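Local coordinates for DUF3992 domain-containing protein (Bacillus cereus, PDB 7A02) that probably serves as the building block of the disulfide-linked pili, or endospore appendages, that decorate the spores of this bacterium, at residues I36-I41 and F92-I97; A73-V78 and F87-F92. One frame throughout, in Å; residues are numbered along the deposited sequence.

Overall arrangement
Contact 1 lies within one sheet of a beta-sandwich, and contact 2 bridges that sheet and the other. In contact 1, segments 36-41 and 92-97 are neighbouring strands of the same antiparallel sheet, so backbone hydrogen bonds hold them. Contact 2 sets 73-78, from a strand of that sheet outermost within the subunit, against 87-92, from the corresponding outermost strand of the other sheet, and apolar side-chain atoms do the joining. Phe92 belongs to both, where the chain leaves one sheet for the other. Both are partly buried, with Val95, Ile97, Phe87 and Val89 buried. They differ at their margins: contact 1 ends in two close aspartates, whereas contact 2 lies at an interface, where residues 37-41 of a second copy pack on it.

Contact 1 (I36-I41 and F92-I97); sequences IYADNI and FDTVTI
Ile36 donates its backbone N-H to Val95 O; Ile36 N to Val95 O is 2.9 Å and the N-H...O angle is 179°, essentially straight. One residue on, Tyr37 O accepts from Val95 N at 3.0 Å and also meets the CA of Thr94. Tyr37 and Val95 thus form a hydrogen-bonded antiparallel pair, while Ala38 and Thr94 are the non-hydrogen-bonded pair that follows. Asp39 N reaches Asp93 O in a weak bond of 3.3 Å. On its other side the second strand bonds to strand 60-66 through the backbone, Thr96 to Val63, and Asp93 and Thr94 both to Tyr65 in a classic beta bulge. On the face carrying Tyr37 and Val95 the touching atoms are carbon. Val95 places CG2 against CD2 of Tyr37, whose ring swings out anti to the backbone N (chi1 176°) and meets Phe92 rim to rim, planes 48° apart; Tyr37 CE2 lies 3.5 Å from Phe92 CE2. Branched, apolar Ile36 sets CG2 3.6 Å from Val95 CB and CD1 against Ile97 CG2, and packs toward Trp27 and Phe108. At the loop end Asp39 OD2 approaches Asp93 OD1, while Gly68 N weakly binds the other oxygen, Asp93 OD2. If the carboxylates are really this close, their repulsion could favour protonation of one; the straighter backbone bonds do not depend on charge.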
loop_
_atom_site.group_PDB
_atom_site.type_symbol
_atom_site.label_atom_id
_atom_site.label_comp_id
_atom_site.label_asym_id
_atom_site.label_seq_id
_atom_site.Cartn_x
_atom_site.Cartn_y
_atom_site.Cartn_z
ATOM N N ILE A 36 -31.444 -33.447 -32.327
ATOM C CA ILE A 36 -30.067 -33.858 -32.555
ATOM C C ILE A 36 -29.175 -33.539 -31.366
ATOM O O ILE A 36 -28.075 -34.103 -31.264
ATOM C CB ILE A 36 -29.515 -33.215 -33.844
ATOM C CG1 ILE A 36 -28.105 -33.664 -34.170
ATOM C CG2 ILE A 36 -29.499 -31.730 -33.721
ATOM C CD1 ILE A 36 -27.617 -33.103 -35.469
ATOM N N TYR A 37 -29.632 -32.703 -30.437
ATOM C CA TYR A 37 -28.851 -32.313 -29.273
ATOM C C TYR A 37 -29.784 -31.698 -28.243
ATOM O O TYR A 37 -30.742 -31.019 -28.607
ATOM C CB TYR A 37 -27.759 -31.318 -29.665
ATOM C CG TYR A 37 -26.971 -30.786 -28.505
ATOM C CD1 TYR A 37 -25.927 -31.509 -27.966
ATOM C CD2 TYR A 37 -27.264 -29.559 -27.956
ATOM C CE1 TYR A 37 -25.208 -31.026 -26.913
ATOM C CE2 TYR A 37 -26.550 -29.072 -26.904
ATOM C CZ TYR A 37 -25.525 -29.809 -26.389
ATOM O OH TYR A 37 -24.809 -29.314 -25.339
ATOM N N ALA A 38 -29.501 -31.937 -26.967
ATOM C CA ALA A 38 -30.339 -31.416 -25.899
ATOM C C ALA A 38 -29.531 -31.316 -24.618
ATOM O O ALA A 38 -28.638 -32.124 -24.370
ATOM C CB ALA A 38 -31.567 -32.293 -25.672
ATOM N N ASP A 39 -29.864 -30.328 -23.794
ATOM C CA ASP A 39 -29.173 -30.127 -22.530
ATOM C C ASP A 39 -30.148 -29.559 -21.512
ATOM O O ASP A 39 -31.330 -29.359 -21.796
ATOM C CB ASP A 39 -27.973 -29.198 -22.695
ATOM C CG ASP A 39 -28.366 -27.816 -23.144
ATOM O OD1 ASP A 39 -27.528 -26.904 -23.069
ATOM O OD2 ASP A 39 -29.513 -27.638 -23.583
ATOM N N ASN A 40 -29.638 -29.297 -20.314
ATOM C CA ASN A 40 -30.396 -28.581 -19.308
ATOM C C ASN A 40 -29.600 -27.455 -18.670
ATOM O O ASN A 40 -30.110 -26.804 -17.755
ATOM C CB ASN A 40 -30.896 -29.541 -18.220
ATOM C CG ASN A 40 -29.777 -30.189 -17.462
ATOM O OD1 ASN A 40 -28.615 -30.039 -17.812
ATOM N ND2 ASN A 40 -30.117 -30.924 -16.418
ATOM N N ILE A 41 -28.374 -27.206 -19.121
ATOM C CA ILE A 41 -27.616 -26.053 -18.657
ATOM C C ILE A 41 -27.815 -24.917 -19.649
ATOM O O ILE A 41 -26.880 -24.517 -20.345
ATOM C CB ILE A 41 -26.127 -26.399 -18.507
ATOM C CG1 ILE A 41 -25.619 -27.143 -19.733
ATOM C CG2 ILE A 41 -25.931 -27.336 -17.356
ATOM C CD1 ILE A 41 -24.135 -27.348 -19.724
ATOM N N PHE A 92 -29.055 -21.754 -25.690
ATOM C CA PHE A 92 -29.988 -22.583 -26.429
ATOM C C PHE A 92 -30.260 -23.850 -25.637
ATOM O O PHE A 92 -29.456 -24.272 -24.806
ATOM C CB PHE A 92 -29.463 -22.929 -27.824
ATOM C CG PHE A 92 -28.179 -23.690 -27.818
ATOM C CD1 PHE A 92 -26.973 -23.032 -27.759
ATOM C CD2 PHE A 92 -28.179 -25.063 -27.886
ATOM C CE1 PHE A 92 -25.799 -23.729 -27.753
ATOM C CE2 PHE A 92 -27.008 -25.760 -27.882
ATOM C CZ PHE A 92 -25.816 -25.093 -27.815
ATOM N N ASP A 93 -31.408 -24.459 -25.903
ATOM C CA ASP A 93 -31.862 -25.604 -25.133
ATOM C C ASP A 93 -31.873 -26.889 -25.947
ATOM O O ASP A 93 -31.466 -27.937 -25.446
ATOM C CB ASP A 93 -33.260 -25.310 -24.576
ATOM C CG ASP A 93 -33.728 -26.348 -23.585
ATOM O OD1 ASP A 93 -32.994 -27.324 -23.334
ATOM O OD2 ASP A 93 -34.842 -26.184 -23.045
ATOM N N THR A 94 -32.326 -26.842 -27.197
ATOM C CA THR A 94 -32.327 -28.018 -28.054
ATOM C C THR A 94 -31.880 -27.620 -29.448
ATOM O O THR A 94 -31.839 -26.440 -29.794
ATOM C CB THR A 94 -33.706 -28.679 -28.135
ATOM O OG1 THR A 94 -34.659 -27.728 -28.615
ATOM C CG2 THR A 94 -34.149 -29.184 -26.782
ATOM N N VAL A 95 -31.531 -28.617 -30.252
ATOM C CA VAL A 95 -31.230 -28.423 -31.664
ATOM C C VAL A 95 -32.014 -29.452 -32.460
ATOM O O VAL A 95 -32.077 -30.623 -32.077
ATOM C CB VAL A 95 -29.723 -28.547 -31.961
ATOM C CG1 VAL A 95 -29.435 -28.095 -33.364
ATOM C CG2 VAL A 95 -28.918 -27.737 -30.983
ATOM N N THR A 96 -32.629 -29.018 -33.556
ATOM C CA THR A 96 -33.383 -29.928 -34.406
ATOM C C THR A 96 -32.944 -29.787 -35.851
ATOM O O THR A 96 -32.550 -28.706 -36.299
ATOM C CB THR A 96 -34.893 -29.693 -34.332
ATOM O OG1 THR A 96 -35.219 -28.470 -35.000
ATOM C CG2 THR A 96 -35.358 -29.617 -32.899
ATOM N N ILE A 97 -33.029 -30.896 -36.577
ATOM C CA ILE A 97 -32.737 -30.929 -38.003
ATOM C C ILE A 97 -33.972 -31.387 -38.763
ATOM O O ILE A 97 -34.744 -32.233 -38.299
ATOM C CB ILE A 97 -31.524 -31.824 -38.339
ATOM C CG1 ILE A 97 -31.790 -33.269 -37.935
ATOM C CG2 ILE A 97 -30.274 -31.303 -37.684
ATOM C CD1 ILE A 97 -30.757 -34.225 -38.433
#

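Contact 2 (A73-V78 and F87-F92); sequences AVETIV and FTVRRF
Glu75 touches Val89 through the aliphatic part of its side chain, CG of Glu75 3.8 Å from CG2 of Val89. The glutamate chain bends at chi2 (-83°), and its stem meets the valine obliquely; a long residue with an apolar stem and a charged end suits this partly exposed place. With CG1 trans to the backbone N (chi1 176°), Val89 offers CG2 to Glu75 and CG1 to Val74, whose CG2 lies 4.2 Å from Val89 CG1. These strands come from the two sheets of a beta-sandwich: 72-79 and 84-90 are outermost in their sheets within the subunit, and the axes of 73-78 and 87-90 run antiparallel 8.4 Å apart at closest approach, too far for backbone pairing. Further along, Ile77 extends CD1 to within 4.3 Å of CB of Phe87, whose ring packs edge-to-face with Phe64 and rests on Phe108 and Met110. At the other end Val74 CG2 also lies 4.4 Å from CB of Phe92. Beyond the pair, Phe87 and Thr88 join a parallel ladder with a strand of a second subunit, and Glu75 packs on Asp39 of that subunit.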
loop_
_atom_site.group_PDB
_atom_site.type_symbol
_atom_site.label_atom_id
_atom_site.label_comp_id
_atom_site.label_asym_id
_atom_site.label_seq_id
_atom_site.Cartn_x
_atom_site.Cartn_y
_atom_site.Cartn_z
ATOM N N ALA A 73 -36.768 -19.607 -31.803
ATOM C CA ALA A 73 -35.698 -19.997 -32.706
ATOM C C ALA A 73 -34.579 -18.968 -32.679
ATOM O O ALA A 73 -34.572 -18.031 -33.482
ATOM C CB ALA A 73 -36.231 -20.165 -34.128
ATOM N N VAL A 74 -33.628 -19.131 -31.757
ATOM C CA VAL A 74 -32.538 -18.173 -31.650
ATOM C C VAL A 74 -31.628 -18.206 -32.869
ATOM O O VAL A 74 -30.945 -17.217 -33.145
ATOM C CB VAL A 74 -31.732 -18.416 -30.363
ATOM C CG1 VAL A 74 -32.656 -18.491 -29.175
ATOM C CG2 VAL A 74 -30.925 -19.680 -30.474
ATOM N N GLU A 75 -31.605 -19.310 -33.614
ATOM C CA GLU A 75 -30.761 -19.429 -34.794
ATOM C C GLU A 75 -31.352 -20.455 -35.748
ATOM O O GLU A 75 -31.913 -21.462 -35.312
ATOM C CB GLU A 75 -29.337 -19.836 -34.422
ATOM C CG GLU A 75 -28.421 -18.679 -34.142
ATOM C CD GLU A 75 -27.846 -18.102 -35.404
ATOM O OE1 GLU A 75 -28.233 -16.977 -35.776
ATOM O OE2 GLU A 75 -27.009 -18.778 -36.031
ATOM N N THR A 76 -31.199 -20.201 -37.047
ATOM C CA THR A 76 -31.689 -21.103 -38.081
ATOM C C THR A 76 -30.787 -20.998 -39.299
ATOM O O THR A 76 -30.528 -19.893 -39.780
ATOM C CB THR A 76 -33.130 -20.768 -38.466
ATOM O OG1 THR A 76 -34.014 -21.186 -37.421
ATOM C CG2 THR A 76 -33.516 -21.472 -39.750
ATOM N N ILE A 77 -30.314 -22.139 -39.798
ATOM C CA ILE A 77 -29.425 -22.179 -40.954
ATOM C C ILE A 77 -29.933 -23.226 -41.936
ATOM O O ILE A 77 -30.396 -24.296 -41.531
ATOM C CB ILE A 77 -27.971 -22.486 -40.543
ATOM C CG1 ILE A 77 -27.428 -21.393 -39.633
ATOM C CG2 ILE A 77 -27.083 -22.567 -41.755
ATOM C CD1 ILE A 77 -26.116 -21.750 -38.993
ATOM N N VAL A 78 -29.848 -22.918 -43.228
ATOM C CA VAL A 78 -30.248 -23.832 -44.294
ATOM C C VAL A 78 -29.009 -24.184 -45.106
ATOM O O VAL A 78 -28.337 -23.291 -45.635
ATOM C CB VAL A 78 -31.332 -23.219 -45.189
ATOM C CG1 VAL A 78 -31.413 -23.966 -46.494
ATOM C CG2 VAL A 78 -32.665 -23.247 -44.484
ATOM N N PHE A 87 -20.961 -22.346 -37.000
ATOM C CA PHE A 87 -21.738 -21.503 -36.101
ATOM C C PHE A 87 -21.082 -21.420 -34.731
ATOM O O PHE A 87 -20.247 -22.254 -34.367
ATOM C CB PHE A 87 -23.162 -22.034 -35.946
ATOM C CG PHE A 87 -23.226 -23.467 -35.521
ATOM C CD1 PHE A 87 -23.048 -23.821 -34.199
ATOM C CD2 PHE A 87 -23.459 -24.460 -36.441
ATOM C CE1 PHE A 87 -23.098 -25.131 -33.810
ATOM C CE2 PHE A 87 -23.514 -25.771 -36.053
ATOM C CZ PHE A 87 -23.332 -26.106 -34.738
ATOM N N THR A 88 -21.501 -20.406 -33.966
ATOM C CA THR A 88 -21.314 -20.342 -32.519
ATOM C C THR A 88 -22.529 -19.660 -31.905
ATOM O O THR A 88 -22.998 -18.643 -32.415
ATOM C CB THR A 88 -20.031 -19.600 -32.129
ATOM O OG1 THR A 88 -19.966 -19.480 -30.705
ATOM C CG2 THR A 88 -20.007 -18.232 -32.711
ATOM N N VAL A 89 -23.048 -20.236 -30.823
ATOM C CA VAL A 89 -24.337 -19.855 -30.258
ATOM C C VAL A 89 -24.271 -19.971 -28.740
ATOM O O VAL A 89 -23.531 -20.795 -28.196
ATOM C CB VAL A 89 -25.475 -20.733 -30.834
ATOM C CG1 VAL A 89 -26.799 -20.431 -30.188
ATOM C CG2 VAL A 89 -25.604 -20.529 -32.320
ATOM N N ARG A 90 -25.043 -19.130 -28.049
ATOM C CA ARG A 90 -25.192 -19.218 -26.605
ATOM C C ARG A 90 -26.669 -19.229 -26.244
ATOM O O ARG A 90 -27.522 -18.837 -27.040
ATOM C CB ARG A 90 -24.543 -18.051 -25.878
ATOM C CG ARG A 90 -25.175 -16.740 -26.210
ATOM C CD ARG A 90 -24.662 -15.669 -25.303
ATOM N NE ARG A 90 -25.362 -14.416 -25.537
ATOM C CZ ARG A 90 -24.779 -13.244 -25.733
ATOM N NH1 ARG A 90 -23.463 -13.132 -25.690
ATOM N NH2 ARG A 90 -25.524 -12.174 -25.941
ATOM N N ARG A 91 -26.955 -19.655 -25.015
ATOM C CA ARG A 91 -28.318 -19.790 -24.501
ATOM C C ARG A 91 -29.257 -20.457 -25.501
ATOM O O ARG A 91 -30.141 -19.832 -26.081
ATOM C CB ARG A 91 -28.909 -18.460 -24.031
ATOM C CG ARG A 91 -28.629 -18.120 -22.575
ATOM C CD ARG A 91 -28.421 -16.645 -22.282
ATOM N NE ARG A 91 -27.190 -16.041 -22.764
ATOM C CZ ARG A 91 -26.709 -14.912 -22.255
ATOM N NH1 ARG A 91 -25.579 -14.386 -22.700
ATOM N NH2 ARG A 91 -27.377 -14.297 -21.289
ATOM N N PHE A 92 -29.055 -21.754 -25.690
ATOM C CA PHE A 92 -29.988 -22.583 -26.429
ATOM C C PHE A 92 -30.260 -23.850 -25.637
ATOM O O PHE A 92 -29.456 -24.272 -24.806
ATOM C CB PHE A 92 -29.463 -22.929 -27.824
ATOM C CG PHE A 92 -28.179 -23.690 -27.818
ATOM C CD1 PHE A 92 -26.973 -23.032 -27.759
ATOM C CD2 PHE A 92 -28.179 -25.063 -27.886
ATOM C CE1 PHE A 92 -25.799 -23.729 -27.753
ATOM C CE2 PHE A 92 -27.008 -25.760 -27.882
ATOM C CZ PHE A 92 -25.816 -25.093 -27.815
#